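Local coordinates for protein probable manganase-dependent inorganic pyrophosphatase (Clostridium perfringens, PDB 3L2B) that probably hydrolyses inorganic pyrophosphate to phosphate, under the control of a regulatory region with CBS and DRTGG domains that binds AMP as inhibitor and diadenosine tetraphosphate as activator, at residues 24-29 and 52-57; 31-34 and 40-43. All coordinates share one frame; numbering follows the deposited sequence.

Interaction 1. Residues 24-29 and 52-57; sequences VSLKMA and GMLSTS. With B4P (bis(adenosine)-5'-tetraphosphate), chain C.
M53 lies over one face of an adenine ring of B4P in a Met-aromatic contact. Its SD stands 3.7 Å from B4P N7A, almost straight above that atom. Its CE, 3.9 Å from B4P N7A, keeps a similar height but projects outside the ring, past the N7A edge. The chain bends at chi3 (-104°), which turns the methyl outward past that edge while SD stays over N7A. Beyond the N9A edge of the adenine, the ribose turns its hydroxyls to S55 and S57. S55 OG is 2.6 Å from B4P O2E, and S57 OG is 2.7 Å from B4P O3E. S57 OG donates to S55 OG, and the serines and the ribose hydroxyls lie close together. S55 is the N-cap of helix 56-64, where its OG takes a weak bond from S57 N.

The other side of strand 52-55 is apolar. L54 holds CG anti to the backbone N (chi1 -166°) and reaches helix 26-35. Its CD2 meets A29 CB at 3.4 Å, tighter than usual for two carbons. Its CD1 lies 4.4 Å from L26 CD2, a looser contact. V187 touches L26, A29 and L54. The helix has its own cap: S25 OG accepts from M28 N at 3.0 Å, nearly straight at 165°. The second subunit supplies its own S55 and S57 to B4P. The arrangement is that of a CBS domain in a Bateman module: one side of the strand packs on a helix and the other lines the nucleotide site.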
ATOM      1  N   VAL A  24      15.927  -1.976   7.487  1.00 45.03           N
ATOM      2  CA  VAL A  24      15.067  -3.125   7.207  1.00 44.63           C
ATOM      3  C   VAL A  24      13.878  -2.685   6.333  1.00 43.20           C
ATOM      4  O   VAL A  24      13.324  -1.611   6.533  1.00 42.60           O
ATOM      5  CB  VAL A  24      14.540  -3.738   8.524  1.00 45.06           C
ATOM      6  CG1 VAL A  24      13.326  -4.555   8.263  1.00 45.06           C
ATOM      7  CG2 VAL A  24      15.646  -4.583   9.223  1.00 47.05           C
ATOM      8  N   SER A  25      13.530  -3.489   5.344  1.00 42.75           N
ATOM      9  CA  SER A  25      12.438  -3.139   4.384  1.00 42.66           C
ATOM     10  C   SER A  25      11.060  -3.186   5.028  1.00 42.60           C
ATOM     11  O   SER A  25      10.834  -3.939   5.978  1.00 43.21           O
ATOM     12  CB  SER A  25      12.404  -4.098   3.200  1.00 42.25           C
ATOM     13  OG  SER A  25      11.954  -5.355   3.638  1.00 41.29           O
ATOM     14  N   LEU A  26      10.137  -2.422   4.462  1.00 42.92           N
ATOM     15  CA  LEU A  26       8.715  -2.459   4.898  1.00 43.40           C
ATOM     16  C   LEU A  26       8.131  -3.842   4.817  1.00 44.53           C
ATOM     17  O   LEU A  26       7.316  -4.242   5.656  1.00 45.25           O
ATOM     18  CB  LEU A  26       7.853  -1.550   4.064  1.00 42.86           C
ATOM     19  CG  LEU A  26       8.119  -0.065   4.219  1.00 43.27           C
ATOM     20  CD1 LEU A  26       7.036   0.740   3.444  1.00 41.02           C
ATOM     21  CD2 LEU A  26       8.195   0.331   5.676  1.00 42.14           C
ATOM     22  N   LYS A  27       8.574  -4.581   3.812  1.00 45.37           N
ATOM     23  CA  LYS A  27       8.094  -5.949   3.617  1.00 47.44           C
ATOM     24  C   LYS A  27       8.477  -6.837   4.799  1.00 48.14           C
ATOM     25  O   LYS A  27       7.662  -7.596   5.334  1.00 48.47           O
ATOM     26  CB  LYS A  27       8.707  -6.552   2.358  1.00 47.98           C
ATOM     27  CG  LYS A  27       8.072  -7.866   1.931  1.00 51.66           C
ATOM     28  CD  LYS A  27       9.125  -8.856   1.443  1.00 55.66           C
ATOM     29  CE  LYS A  27       8.496 -10.068   0.755  1.00 59.26           C
ATOM     30  NZ  LYS A  27       9.495 -11.169   0.505  1.00 62.91           N
ATOM     31  N   MET A  28       9.764  -6.792   5.130  1.00 48.13           N
ATOM     32  CA  MET A  28      10.316  -7.602   6.233  1.00 48.80           C
ATOM     33  C   MET A  28       9.747  -7.166   7.550  1.00 47.39           C
ATOM     34  O   MET A  28       9.557  -7.975   8.442  1.00 46.85           O
ATOM     35  CB  MET A  28      11.850  -7.498   6.311  1.00 50.16           C
ATOM     36  CG  MET A  28      12.623  -8.287   5.231  1.00 53.84           C
ATOM     37  SD  MET A  28      14.450  -8.220   5.451  1.00 62.32           S
ATOM     38  CE  MET A  28      14.881  -6.563   4.842  1.00 52.08           C
ATOM     39  N   ALA A  29       9.503  -5.864   7.676  1.00 46.10           N
ATOM     40  CA  ALA A  29       9.005  -5.310   8.927  1.00 45.67           C
ATOM     41  C   ALA A  29       7.614  -5.897   9.153  1.00 46.37           C
ATOM     42  O   ALA A  29       7.297  -6.402  10.230  1.00 46.53           O
ATOM     43  CB  ALA A  29       8.972  -3.757   8.899  1.00 44.55           C
ATOM     44  N   GLY A  52      12.911   5.414  16.320  1.00 46.56           N
ATOM     45  CA  GLY A  52      11.489   5.653  16.043  1.00 46.12           C
ATOM     46  C   GLY A  52      10.605   4.428  16.202  1.00 45.59           C
ATOM     47  O   GLY A  52      10.962   3.440  16.862  1.00 45.56           O
ATOM     48  N   MET A  53       9.445   4.504  15.562  1.00 45.13           N
ATOM     49  CA  MET A  53       8.427   3.457  15.641  1.00 45.08           C
ATOM     50  C   MET A  53       7.651   3.271  14.321  1.00 43.34           C
ATOM     51  O   MET A  53       7.299   4.238  13.640  1.00 42.22           O
ATOM     52  CB  MET A  53       7.451   3.773  16.767  1.00 46.24           C
ATOM     53  CG  MET A  53       6.389   2.703  16.971  1.00 51.89           C
ATOM     54  SD  MET A  53       4.956   3.347  17.891  1.00 63.07           S
ATOM     55  CE  MET A  53       5.227   2.622  19.519  1.00 60.27           C
ATOM     56  N   LEU A  54       7.435   2.003  13.994  1.00 41.75           N
ATOM     57  CA  LEU A  54       6.682   1.594  12.828  1.00 41.56           C
ATOM     58  C   LEU A  54       5.274   1.078  13.198  1.00 41.10           C
ATOM     59  O   LEU A  54       5.113   0.203  14.025  1.00 39.22           O
ATOM     60  CB  LEU A  54       7.423   0.494  12.070  1.00 41.08           C
ATOM     61  CG  LEU A  54       6.824   0.310  10.664  1.00 40.84           C
ATOM     62  CD1 LEU A  54       7.151   1.517   9.788  1.00 34.51           C
ATOM     63  CD2 LEU A  54       7.254  -1.019  10.024  1.00 40.19           C
ATOM     64  N   SER A  55       4.266   1.645  12.570  1.00 40.96           N
ATOM     65  CA  SER A  55       2.900   1.092  12.685  1.00 41.58           C
ATOM     66  C   SER A  55       2.280   0.901  11.315  1.00 41.31           C
ATOM     67  O   SER A  55       2.807   1.374  10.293  1.00 41.10           O
ATOM     68  CB  SER A  55       2.018   2.068  13.411  1.00 41.73           C
ATOM     69  OG  SER A  55       1.622   3.051  12.472  1.00 43.63           O
ATOM     70  N   THR A  56       1.100   0.297  11.295  1.00 41.60           N
ATOM     71  CA  THR A  56       0.367   0.189  10.022  1.00 41.45           C
ATOM     72  C   THR A  56      -0.174   1.538   9.547  1.00 41.17           C
ATOM     73  O   THR A  56      -0.481   1.666   8.387  1.00 41.72           O
ATOM     74  CB  THR A  56      -0.768  -0.835  10.043  1.00 42.82           C
ATOM     75  OG1 THR A  56      -1.784  -0.402  10.942  1.00 43.17           O
ATOM     76  CG2 THR A  56      -0.245  -2.219  10.449  1.00 43.60           C
ATOM     77  N   SER A  57      -0.245   2.535  10.426  1.00 40.70           N
ATOM     78  CA  SER A  57      -0.583   3.904  10.020  1.00 41.40           C
ATOM     79  C   SER A  57       0.506   4.560   9.162  1.00 40.64           C
ATOM     80  O   SER A  57       0.210   5.220   8.170  1.00 41.47           O
ATOM     81  CB  SER A  57      -0.875   4.771  11.232  1.00 42.36           C
ATOM     82  OG  SER A  57       0.307   5.125  11.934  1.00 44.53           O
TER
HETATM   83  PA  B4P C   1      -2.732   4.140  18.643  1.00 52.58           P
HETATM   84  O1A B4P C   1      -3.666   5.201  19.031  1.00 56.52           O
HETATM   85  O2A B4P C   1      -1.816   3.599  19.829  1.00 59.37           O
HETATM   86  O3A B4P C   1      -3.615   3.043  17.917  1.00 53.06           O
HETATM   87  PB  B4P C   1      -3.290   1.502  17.661  1.00 52.62           P
HETATM   88  O1B B4P C   1      -3.333   0.735  18.917  1.00 55.51           O
HETATM   89  O2B B4P C   1      -1.935   1.345  16.840  1.00 55.97           O
HETATM   90  O3B B4P C   1      -4.530   1.158  16.705  1.00 54.03           O
HETATM   91  PG  B4P C   1      -5.948   0.672  17.271  1.00 56.15           P
HETATM   92  O1G B4P C   1      -6.292   1.506  18.446  1.00 57.40           O
HETATM   93  O2G B4P C   1      -7.056   0.596  16.139  1.00 55.77           O
HETATM   94  O3G B4P C   1      -5.685  -0.856  17.670  1.00 58.28           O
HETATM   95  PD  B4P C   1      -6.920  -1.785  18.126  1.00 56.92           P
HETATM   96  O1D B4P C   1      -6.442  -2.834  19.041  1.00 54.44           O
HETATM   97  O2D B4P C   1      -8.102  -0.882  18.736  1.00 56.97           O
HETATM   98  O5E B4P C   1      -1.739   4.766  17.565  1.00 53.12           O
HETATM   99  C5E B4P C   1      -2.210   5.058  16.248  1.00 51.19           C
HETATM  100  C4E B4P C   1      -0.990   5.397  15.399  1.00 49.11           C
HETATM  101  O4E B4P C   1      -0.229   6.410  16.045  1.00 49.03           O
HETATM  102  C3E B4P C   1      -0.063   4.209  15.282  1.00 48.41           C
HETATM  103  O3E B4P C   1      -0.287   3.566  14.056  1.00 43.33           O
HETATM  104  C2E B4P C   1       1.332   4.768  15.393  1.00 49.70           C
HETATM  105  O2E B4P C   1       1.842   5.084  14.112  1.00 50.57           O
HETATM  106  C1E B4P C   1       1.174   6.050  16.168  1.00 50.03           C
HETATM  107  N9A B4P C   1       1.659   5.795  17.549  1.00 48.22           N
HETATM  108  C8A B4P C   1       1.346   4.727  18.327  1.00 48.60           C
HETATM  109  N7A B4P C   1       1.983   4.790  19.532  1.00 48.47           N
HETATM  110  C5A B4P C   1       2.716   5.911  19.544  1.00 48.14           C
HETATM  111  C6A B4P C   1       3.617   6.577  20.485  1.00 49.87           C
HETATM  112  N6A B4P C   1       3.858   6.062  21.694  1.00 50.40           N
HETATM  113  N1A B4P C   1       4.212   7.730  20.105  1.00 54.24           N
HETATM  114  C2A B4P C   1       3.970   8.271  18.897  1.00 51.64           C
HETATM  115  N3A B4P C   1       3.169   7.709  17.991  1.00 51.24           N
HETATM  116  C4A B4P C   1       2.518   6.554  18.231  1.00 49.57           C
HETATM  117  O5F B4P C   1      -7.357  -2.404  16.731  1.00 57.01           O
HETATM  118  C5F B4P C   1      -6.417  -3.163  15.992  1.00 55.75           C
HETATM  119  C4F B4P C   1      -7.078  -3.598  14.711  1.00 50.65           C
HETATM  120  O4F B4P C   1      -8.142  -4.505  15.021  1.00 50.59           O
HETATM  121  C3F B4P C   1      -7.670  -2.414  13.982  1.00 51.10           C
HETATM  122  O3F B4P C   1      -6.802  -1.982  12.931  1.00 51.56           O
HETATM  123  C2F B4P C   1      -8.984  -2.950  13.434  1.00 49.63           C
HETATM  124  O2F B4P C   1      -8.706  -3.444  12.141  1.00 48.76           O
HETATM  125  C1F B4P C   1      -9.357  -4.087  14.386  1.00 49.74           C
HETATM  126  N9B B4P C   1     -10.377  -3.562  15.317  1.00 49.41           N
HETATM  127  C8B B4P C   1     -10.401  -2.352  15.912  1.00 49.32           C
HETATM  128  N7B B4P C   1     -11.522  -2.215  16.661  1.00 49.03           N
HETATM  129  C5B B4P C   1     -12.239  -3.337  16.550  1.00 50.11           C
HETATM  130  C6B B4P C   1     -13.522  -3.837  17.078  1.00 49.87           C
HETATM  131  N6B B4P C   1     -14.275  -3.086  17.904  1.00 49.87           N
HETATM  132  N1B B4P C   1     -13.912  -5.064  16.710  1.00 51.41           N
HETATM  133  C2B B4P C   1     -13.177  -5.830  15.892  1.00 53.18           C
HETATM  134  N3B B4P C   1     -12.011  -5.435  15.362  1.00 52.25           N
HETATM  135  C4B B4P C   1     -11.492  -4.216  15.652  1.00 51.57           C

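Interaction 2. Residues 31-34 and 40-43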
ATOM      1  N   ASN A  31       6.172  -8.593   7.887  1.00 51.57           N
ATOM      2  CA  ASN A  31       6.183 -10.044   8.162  1.00 54.25           C
ATOM      3  C   ASN A  31       6.477 -10.344   9.634  1.00 55.76           C
ATOM      4  O   ASN A  31       5.876 -11.233  10.248  1.00 56.65           O
ATOM      5  CB  ASN A  31       7.196 -10.775   7.290  1.00 54.98           C
ATOM      6  CG  ASN A  31       6.779 -10.830   5.839  1.00 56.61           C
ATOM      7  OD1 ASN A  31       5.621 -10.579   5.503  1.00 59.34           O
ATOM      8  ND2 ASN A  31       7.728 -11.128   4.960  1.00 59.66           N
ATOM      9  N   ILE A  32       7.402  -9.575  10.193  1.00 56.08           N
ATOM     10  CA  ILE A  32       7.731  -9.681  11.617  1.00 57.45           C
ATOM     11  C   ILE A  32       6.537  -9.227  12.457  1.00 57.79           C
ATOM     12  O   ILE A  32       6.129  -9.921  13.366  1.00 59.32           O
ATOM     13  CB  ILE A  32       9.039  -8.896  11.977  1.00 56.84           C
ATOM     14  CG1 ILE A  32      10.248  -9.631  11.372  1.00 57.32           C
ATOM     15  CG2 ILE A  32       9.196  -8.769  13.491  1.00 56.83           C
ATOM     16  CD1 ILE A  32      11.530  -8.806  11.291  1.00 56.46           C
ATOM     17  N   MET A  33       5.966  -8.076  12.118  1.00 57.66           N
ATOM     18  CA  MET A  33       4.818  -7.518  12.851  1.00 58.01           C
ATOM     19  C   MET A  33       3.624  -8.439  12.860  1.00 60.46           C
ATOM     20  O   MET A  33       2.968  -8.608  13.895  1.00 60.52           O
ATOM     21  CB  MET A  33       4.347  -6.197  12.260  1.00 56.86           C
ATOM     22  CG  MET A  33       5.209  -5.036  12.623  1.00 55.06           C
ATOM     23  SD  MET A  33       4.778  -3.528  11.751  1.00 54.76           S
ATOM     24  CE  MET A  33       3.019  -3.330  12.115  1.00 55.16           C
ATOM     25  N   ARG A  34       3.339  -9.016  11.697  1.00 62.42           N
ATOM     26  CA  ARG A  34       2.140  -9.843  11.524  1.00 65.29           C
ATOM     27  C   ARG A  34       2.299 -11.146  12.307  1.00 67.37           C
ATOM     28  O   ARG A  34       1.336 -11.668  12.872  1.00 68.66           O
ATOM     29  CB  ARG A  34       1.867 -10.130  10.041  1.00 66.04           C
ATOM     30  CG  ARG A  34       0.454 -10.717   9.757  1.00 69.77           C
ATOM     31  CD  ARG A  34       0.315 -11.416   8.374  1.00 72.74           C
ATOM     32  NE  ARG A  34       1.511 -12.186   8.008  1.00 75.18           N
ATOM     33  CZ  ARG A  34       2.268 -11.974   6.930  1.00 75.98           C
ATOM     34  NH1 ARG A  34       1.951 -11.040   6.041  1.00 76.31           N
ATOM     35  NH2 ARG A  34       3.342 -12.723   6.723  1.00 76.29           N
ATOM     36  N   SER A  40       2.466  -2.214  16.317  1.00 55.05           N
ATOM     37  CA  SER A  40       3.642  -1.370  16.113  1.00 52.73           C
ATOM     38  C   SER A  40       4.886  -2.057  16.621  1.00 51.26           C
ATOM     39  O   SER A  40       4.826  -3.087  17.314  1.00 52.13           O
ATOM     40  CB  SER A  40       3.481  -0.037  16.800  1.00 52.06           C
ATOM     41  OG  SER A  40       3.512  -0.244  18.187  1.00 55.11           O
ATOM     42  N   ILE A  41       6.022  -1.491  16.233  1.00 48.97           N
ATOM     43  CA  ILE A  41       7.317  -2.086  16.537  1.00 48.05           C
ATOM     44  C   ILE A  41       8.398  -1.022  16.530  1.00 47.04           C
ATOM     45  O   ILE A  41       8.476  -0.201  15.615  1.00 46.35           O
ATOM     46  CB  ILE A  41       7.671  -3.227  15.566  1.00 48.48           C
ATOM     47  CG1 ILE A  41       8.891  -4.012  16.066  1.00 48.30           C
ATOM     48  CG2 ILE A  41       7.898  -2.681  14.170  1.00 47.33           C
ATOM     49  CD1 ILE A  41       9.288  -5.185  15.169  1.00 49.27           C
ATOM     50  N   PRO A  42       9.210  -0.989  17.587  1.00 46.52           N
ATOM     51  CA  PRO A  42      10.262   0.031  17.672  1.00 45.27           C
ATOM     52  C   PRO A  42      11.418  -0.176  16.685  1.00 43.83           C
ATOM     53  O   PRO A  42      11.760  -1.289  16.297  1.00 42.75           O
ATOM     54  CB  PRO A  42      10.726  -0.076  19.123  1.00 46.10           C
ATOM     55  CG  PRO A  42      10.403  -1.498  19.517  1.00 47.56           C
ATOM     56  CD  PRO A  42       9.173  -1.874  18.764  1.00 46.97           C
ATOM     57  N   VAL A  43      11.972   0.935  16.257  1.00 43.17           N
ATOM     58  CA  VAL A  43      13.124   0.942  15.383  1.00 43.63           C
ATOM     59  C   VAL A  43      14.306   1.517  16.174  1.00 44.14           C
ATOM     60  O   VAL A  43      14.181   2.556  16.832  1.00 44.16           O
ATOM     61  CB  VAL A  43      12.879   1.803  14.146  1.00 43.36           C
ATOM     62  CG1 VAL A  43      14.061   1.708  13.191  1.00 43.43           C
ATOM     63  CG2 VAL A  43      11.539   1.411  13.458  1.00 43.22           C
TER
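In this CBS domain, helix 26-35 packs against the strand that follows it, and I32 and M33 meet I41 at that interface. The helix leads through a short connection into strand 40-44, which pairs antiparallel with strand 50-55. No hydrogen bond joins the two segments, and the contact is made by apolar side chains.

I41 sits opposite the helix and touches it with both branches. CG1 is anti to the backbone N (chi1 -169°), and the chain runs on extended to CD1. That methyl meets I32 CG2 at 4.0 Å. The two isoleucines cross at about a right angle. The short branch of I41 serves the other neighbour: CG2 lies 3.9 Å from M33 CG. M33 approaches at a slant and also brings SD to 4.0 Å from I41 CG2. I32 is at the more open side of the contact, while M33 and I41 are buried. L20 touches both isoleucines, and L54 touches M33 and I41.

S40 points its CB away from the helix, on the side where B4P is bound. Its side chain comes within about 5 Å of the ligand. On the outer part of the helix, R34 NH2 makes a weak bond to N31 OD1. R34 also forms a salt bridge with D65 of the second subunit, so this stretch of helix takes part in the dimer. M33 is bent at its end, with chi3 at 55°. This turn carries its methyl to the start of the strand, where M33 CE is 4.4 Å from S40 N.

Interactions 1 and 2 are centred about 6 Å apart in one CBS domain. Both use helix 26-35: its first turn serves interaction 1 and its later part interaction 2. The chain then runs through strand 40-44 and strand 50-55, so interaction 2 falls between the two segments of interaction 1. The strands are antiparallel neighbours. V43 N lies 2.8 Å from G52 O, and I41 N lies 2.9 Å from L54 O, both probable hydrogen bonds. The helix thus covers one side of both strands. On the ligand side, M53 CE packs 3.6 Å from S40 OG. One small core therefore backs the site where the activator binds.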